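Side-chain contacts in putative fimbrial subunit (Corynebacterium diphtheriae, PDB 4HSQ), which is the major pilin SpaD, represented here by its second and third domains, which binds calcium and probably polymerises into the shaft of a surface adhesion pilus: residues A[15-20]-A[144-149]; A[170-175]-A[179-184]. All coordinates share one frame; numbering follows the deposited sequence.

Contact 1: residues A[15-20]-A[144-149]; sequences QNIQDA and TYHGKL
A type II beta turn from Asn16 to Asp19 faces strand 142-155 at a distance, the nearest CA pair being Asn16 and His146 at 7.2 Å, and the gap is bridged by the ring of His146. Its chi1 of -72° sets CG anti to the carbonyl carbon, which carries the imidazole off the strand and brings NE2 to the Gln15 carbonyl. NE2 donates to the backbone O of Gln15 (2.8 Å), with 157° at the hydrogen, and the acceptor sits about 15° out of the ring plane. As the donor, NE2 carries a hydrogen, and the bond limits rotation of the ring. Over one face lies the tip of Ile17, its CD1 standing 4.2 Å from the His146 ring centroid in a CH-pi contact. The loop belongs to the Sgo0707 N2-type domain, whereas strand 142-155 runs on into the prealbumin-like domain, which places the histidine at the junction of the two. The turn is braced internally: Asn16 N donates to Asp19 OD2 at 2.7 Å, and Asp19 N closes back on Asn16 O at 3.1 Å. Asn16 OD1 is held by the backbone N of His206, whose ring also meets that of His146 edge-to-face.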
loop_
_atom_site.group_PDB
_atom_site.type_symbol
_atom_site.label_atom_id
_atom_site.label_comp_id
_atom_site.label_asym_id
_atom_site.label_seq_id
_atom_site.Cartn_x
_atom_site.Cartn_y
_atom_site.Cartn_z
ATOM N N GLN A 15 1.942 -1.082 -5.711
ATOM C CA GLN A 15 1.092 -2.075 -5.044
ATOM C C GLN A 15 -0.190 -1.383 -4.639
ATOM O O GLN A 15 -0.171 -0.439 -3.851
ATOM C CB GLN A 15 1.829 -2.706 -3.836
ATOM C CG GLN A 15 3.174 -3.404 -4.227
ATOM C CD GLN A 15 3.021 -4.240 -5.494
ATOM O OE1 GLN A 15 2.207 -5.146 -5.569
ATOM N NE2 GLN A 15 3.715 -3.874 -6.552
ATOM N N ASN A 16 -1.316 -1.840 -5.194
ATOM C CA ASN A 16 -2.597 -1.215 -4.917
ATOM C C ASN A 16 -3.284 -1.882 -3.698
ATOM O O ASN A 16 -2.655 -2.643 -2.963
ATOM C CB ASN A 16 -3.444 -1.267 -6.198
ATOM C CG ASN A 16 -2.761 -0.469 -7.307
ATOM O OD1 ASN A 16 -2.322 0.674 -7.125
ATOM N ND2 ASN A 16 -2.628 -1.036 -8.471
ATOM N N ILE A 17 -4.549 -1.547 -3.435
ATOM C CA ILE A 17 -5.238 -2.176 -2.310
ATOM C C ILE A 17 -5.290 -3.706 -2.548
ATOM O O ILE A 17 -5.543 -4.135 -3.672
ATOM C CB ILE A 17 -6.652 -1.562 -2.136
ATOM C CG1 ILE A 17 -6.602 -0.103 -1.621
ATOM C CG2 ILE A 17 -7.618 -2.455 -1.338
ATOM C CD1 ILE A 17 -5.778 0.201 -0.489
ATOM N N GLN A 18 -4.987 -4.483 -1.494
ATOM C CA GLN A 18 -4.988 -5.956 -1.448
ATOM C C GLN A 18 -3.775 -6.574 -2.204
ATOM O O GLN A 18 -3.680 -7.791 -2.332
ATOM C CB GLN A 18 -6.342 -6.545 -1.898
ATOM C CG GLN A 18 -7.452 -6.306 -0.837
ATOM C CD GLN A 18 -7.233 -7.083 0.465
ATOM O OE1 GLN A 18 -6.270 -7.827 0.616
ATOM N NE2 GLN A 18 -8.151 -6.975 1.413
ATOM N N ASP A 19 -2.839 -5.732 -2.664
ATOM C CA ASP A 19 -1.574 -6.181 -3.225
ATOM C C ASP A 19 -0.585 -6.274 -2.082
ATOM O O ASP A 19 -0.475 -5.336 -1.283
ATOM C CB ASP A 19 -1.052 -5.250 -4.320
ATOM C CG ASP A 19 -1.852 -5.285 -5.606
ATOM O OD1 ASP A 19 -2.435 -6.357 -5.924
ATOM O OD2 ASP A 19 -1.852 -4.264 -6.333
ATOM N N ALA A 20 0.136 -7.387 -1.993
ATOM C CA ALA A 20 1.115 -7.552 -0.911
ATOM C C ALA A 20 2.258 -6.561 -1.036
ATOM O O ALA A 20 2.763 -6.328 -2.142
ATOM C CB ALA A 20 1.669 -8.966 -0.922
ATOM N N THR A 144 2.677 5.356 3.421
ATOM C CA THR A 144 2.188 4.771 2.160
ATOM C C THR A 144 0.865 5.432 1.857
ATOM O O THR A 144 -0.008 5.455 2.726
ATOM C CB THR A 144 2.028 3.249 2.323
ATOM O OG1 THR A 144 3.299 2.699 2.694
ATOM C CG2 THR A 144 1.513 2.583 1.054
ATOM N N TYR A 145 0.671 5.884 0.615
ATOM C CA TYR A 145 -0.565 6.570 0.241
ATOM C C TYR A 145 -1.351 5.838 -0.823
ATOM O O TYR A 145 -0.799 5.448 -1.856
ATOM C CB TYR A 145 -0.267 7.969 -0.312
ATOM C CG TYR A 145 0.393 8.930 0.642
ATOM C CD1 TYR A 145 -0.361 9.849 1.373
ATOM C CD2 TYR A 145 1.774 8.934 0.812
ATOM C CE1 TYR A 145 0.258 10.797 2.204
ATOM C CE2 TYR A 145 2.402 9.887 1.626
ATOM C CZ TYR A 145 1.636 10.799 2.333
ATOM O OH TYR A 145 2.258 11.705 3.154
ATOM N N HIS A 146 -2.652 5.717 -0.594
ATOM C CA HIS A 146 -3.595 5.125 -1.547
ATOM C C HIS A 146 -4.797 5.994 -1.615
ATOM O O HIS A 146 -5.167 6.567 -0.600
ATOM C CB HIS A 146 -4.010 3.690 -1.160
ATOM C CG HIS A 146 -2.928 2.657 -1.344
ATOM N ND1 HIS A 146 -1.940 2.478 -0.397
ATOM C CD2 HIS A 146 -2.739 1.763 -2.350
ATOM C CE1 HIS A 146 -1.176 1.498 -0.854
ATOM N NE2 HIS A 146 -1.619 1.039 -2.029
ATOM N N GLY A 147 -5.473 6.010 -2.757
ATOM C CA GLY A 147 -6.694 6.798 -2.882
ATOM C C GLY A 147 -7.750 6.038 -3.634
ATOM O O GLY A 147 -7.469 5.009 -4.259
ATOM N N LYS A 148 -8.973 6.513 -3.541
ATOM C CA LYS A 148 -10.073 5.898 -4.296
ATOM C C LYS A 148 -10.225 6.568 -5.651
ATOM O O LYS A 148 -10.010 7.767 -5.778
ATOM C CB LYS A 148 -11.376 6.023 -3.522
ATOM C CG LYS A 148 -11.333 5.236 -2.232
ATOM C CD LYS A 148 -12.752 5.052 -1.685
ATOM C CE LYS A 148 -12.881 5.519 -0.265
ATOM N NZ LYS A 148 -14.307 5.533 0.155
ATOM N N LEU A 149 -10.613 5.789 -6.658
ATOM C CA LEU A 149 -10.855 6.304 -7.978
ATOM C C LEU A 149 -12.329 6.076 -8.310
ATOM O O LEU A 149 -12.745 4.938 -8.492
ATOM C CB LEU A 149 -9.925 5.680 -9.040
ATOM C CG LEU A 149 -10.228 6.113 -10.495
ATOM C CD1 LEU A 149 -10.071 7.644 -10.672
ATOM C CD2 LEU A 149 -9.365 5.358 -11.478
#

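Contact 2: residues A[170-175]-A[179-184]; sequences LYQCTS and LGKGPL
Three backbone hydrogen bonds tie 170-175 to 179-184: Leu184 N to Leu170 O at 2.8 Å, Gln172 N to Lys181 O at 2.8 Å, and Gly180 N to Gln172 O at 2.7 Å. Cys173 and Leu179 form an antiparallel non-hydrogen-bonded pair. After a short connection, 179-184 thus returns antiparallel along strand 167-173 of the prealbumin-like domain, on the side away from strand 222-229. Among the CH-pi contacts, chi1 of -70° sets Tyr171 CG anti to the carbonyl carbon and lays the ring between Leu179 and Pro183: Leu179 CD1 stands 4.0 Å from its centroid, over the centre, while Pro183 CA approaches the opposite face nearer the rim. The peptide before Pro183 is cis, and Gly182 C comes within 3.3 Å of Tyr171 CE1. Apolar packing adds Leu170 CD2 against Leu184 CD1 at 4.0 Å. The aliphatic part of Lys181 runs alongside the extended Gln172 side chain, and a water donates to Gln172 OE1 and accepts from Lys181 N. Among the neighbouring strands, Cys173 is disulfide-bonded to Cys224 on strand 222-229, which also pairs by backbone bonds with Tyr171 and Cys173; Leu184 touches Phe223 there, and Leu179 reaches Val241 on strand 241-244.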
loop_
_atom_site.group_PDB
_atom_site.type_symbol
_atom_site.label_atom_id
_atom_site.label_comp_id
_atom_site.label_asym_id
_atom_site.label_seq_id
_atom_site.Cartn_x
_atom_site.Cartn_y
_atom_site.Cartn_z
ATOM N N LEU A 170 -8.470 -1.015 -16.142
ATOM C CA LEU A 170 -7.488 -0.094 -15.604
ATOM C C LEU A 170 -6.104 -0.523 -15.995
ATOM O O LEU A 170 -5.759 -1.716 -15.907
ATOM C CB LEU A 170 -7.596 -0.102 -14.069
ATOM C CG LEU A 170 -6.653 0.854 -13.340
ATOM C CD1 LEU A 170 -7.127 2.301 -13.498
ATOM C CD2 LEU A 170 -6.582 0.486 -11.880
ATOM N N TYR A 171 -5.286 0.452 -16.354
ATOM C CA TYR A 171 -3.908 0.203 -16.749
ATOM C C TYR A 171 -2.978 1.185 -16.116
ATOM O O TYR A 171 -3.385 2.294 -15.803
ATOM C CB TYR A 171 -3.782 0.403 -18.295
ATOM C CG TYR A 171 -4.461 -0.653 -19.128
ATOM C CD1 TYR A 171 -3.727 -1.679 -19.718
ATOM C CD2 TYR A 171 -5.824 -0.579 -19.409
ATOM C CE1 TYR A 171 -4.347 -2.651 -20.507
ATOM C CE2 TYR A 171 -6.462 -1.569 -20.164
ATOM C CZ TYR A 171 -5.716 -2.595 -20.721
ATOM O OH TYR A 171 -6.329 -3.546 -21.512
ATOM N N GLN A 172 -1.706 0.812 -16.003
ATOM C CA GLN A 172 -0.626 1.747 -15.735
ATOM C C GLN A 172 -0.335 2.343 -17.107
ATOM O O GLN A 172 -0.479 1.635 -18.104
ATOM C CB GLN A 172 0.615 1.047 -15.160
ATOM C CG GLN A 172 0.425 0.467 -13.759
ATOM C CD GLN A 172 1.565 -0.413 -13.304
ATOM O OE1 GLN A 172 2.612 -0.549 -13.945
ATOM N NE2 GLN A 172 1.380 -1.038 -12.173
ATOM N N CYS A 173 0.041 3.618 -17.204
ATOM C CA CYS A 173 0.352 4.170 -18.525
ATOM C C CYS A 173 1.319 5.322 -18.393
ATOM O O CYS A 173 1.391 5.929 -17.331
ATOM C CB CYS A 173 -0.927 4.618 -19.249
ATOM S SG CYS A 173 -1.838 5.957 -18.421
ATOM N N THR A 174 2.009 5.676 -19.479
ATOM C CA THR A 174 2.811 6.908 -19.422
ATOM C C THR A 174 1.916 8.024 -19.952
ATOM O O THR A 174 2.054 9.164 -19.531
ATOM C CB THR A 174 4.176 6.809 -20.113
ATOM O OG1 THR A 174 4.023 6.207 -21.385
ATOM C CG2 THR A 174 5.193 6.035 -19.280
ATOM N N SER A 175 0.938 7.675 -20.829
ATOM C CA SER A 175 -0.058 8.601 -21.391
ATOM C C SER A 175 -1.259 7.799 -21.890
ATOM O O SER A 175 -1.158 6.577 -22.045
ATOM C CB SER A 175 0.538 9.431 -22.529
ATOM O OG SER A 175 0.471 8.762 -23.781
ATOM N N LEU A 179 -0.364 2.734 -23.446
ATOM C CA LEU A 179 -0.724 1.910 -22.291
ATOM C C LEU A 179 0.443 1.068 -21.836
ATOM O O LEU A 179 1.236 0.593 -22.663
ATOM C CB LEU A 179 -1.923 0.989 -22.620
ATOM C CG LEU A 179 -3.257 1.677 -22.892
ATOM C CD1 LEU A 179 -4.352 0.649 -23.166
ATOM C CD2 LEU A 179 -3.677 2.580 -21.719
ATOM N N GLY A 180 0.537 0.913 -20.522
ATOM C CA GLY A 180 1.546 0.102 -19.858
ATOM C C GLY A 180 0.901 -1.163 -19.351
ATOM O O GLY A 180 0.033 -1.731 -20.014
ATOM N N LYS A 181 1.289 -1.581 -18.158
ATOM C CA LYS A 181 0.819 -2.830 -17.539
ATOM C C LYS A 181 -0.692 -2.843 -17.292
ATOM O O LYS A 181 -1.240 -1.875 -16.764
ATOM C CB LYS A 181 1.551 -3.026 -16.220
ATOM C CG LYS A 181 1.377 -4.414 -15.612
ATOM C CD LYS A 181 2.108 -4.530 -14.264
ATOM C CE LYS A 181 3.599 -4.764 -14.417
ATOM N NZ LYS A 181 4.273 -5.006 -13.103
ATOM N N GLY A 182 -1.330 -3.946 -17.660
ATOM C CA GLY A 182 -2.762 -4.125 -17.462
ATOM C C GLY A 182 -3.404 -5.101 -18.438
ATOM O O GLY A 182 -2.730 -5.601 -19.340
ATOM N N PRO A 183 -4.717 -5.373 -18.315
ATOM C CA PRO A 183 -5.658 -4.809 -17.324
ATOM C C PRO A 183 -5.292 -5.250 -15.908
ATOM O O PRO A 183 -5.013 -6.422 -15.650
ATOM C CB PRO A 183 -7.021 -5.333 -17.796
ATOM C CG PRO A 183 -6.695 -6.592 -18.561
ATOM C CD PRO A 183 -5.394 -6.306 -19.238
ATOM N N LEU A 184 -5.207 -4.271 -15.007
ATOM C CA LEU A 184 -4.830 -4.491 -13.620
ATOM C C LEU A 184 -5.945 -5.116 -12.796
ATOM O O LEU A 184 -7.106 -4.768 -12.954
ATOM C CB LEU A 184 -4.448 -3.145 -12.974
ATOM C CG LEU A 184 -3.222 -2.411 -13.537
ATOM C CD1 LEU A 184 -3.014 -1.090 -12.815
ATOM C CD2 LEU A 184 -1.966 -3.262 -13.416
HETATM O O HOH W 1 -8.427 -3.746 -15.277
HETATM O O HOH W 2 3.448 -0.136 -16.906
#

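Contact 1 and contact 2 follow each other along the chain, with centres 15 Å apart: strand 142-155, which carries His146, is succeeded by strand 167-173, which supplies residues 170-173 of contact 2. They meet directly through packing of Leu149 CD2 on Leu170 CD1, 4.3 Å apart. Contact 1 fastens an N2-type loop to the strand entering the prealbumin-like domain; contact 2 lies within that domain. The calcium site, made by Ile251, Glu253, Asp260, Asp261 and Thr264, lies outside both: the His146 side chain is about 13 Å from the ion and about 7 Å from the Ile251 side chain, while that of Leu170 is about 12 Å from that of Ile251.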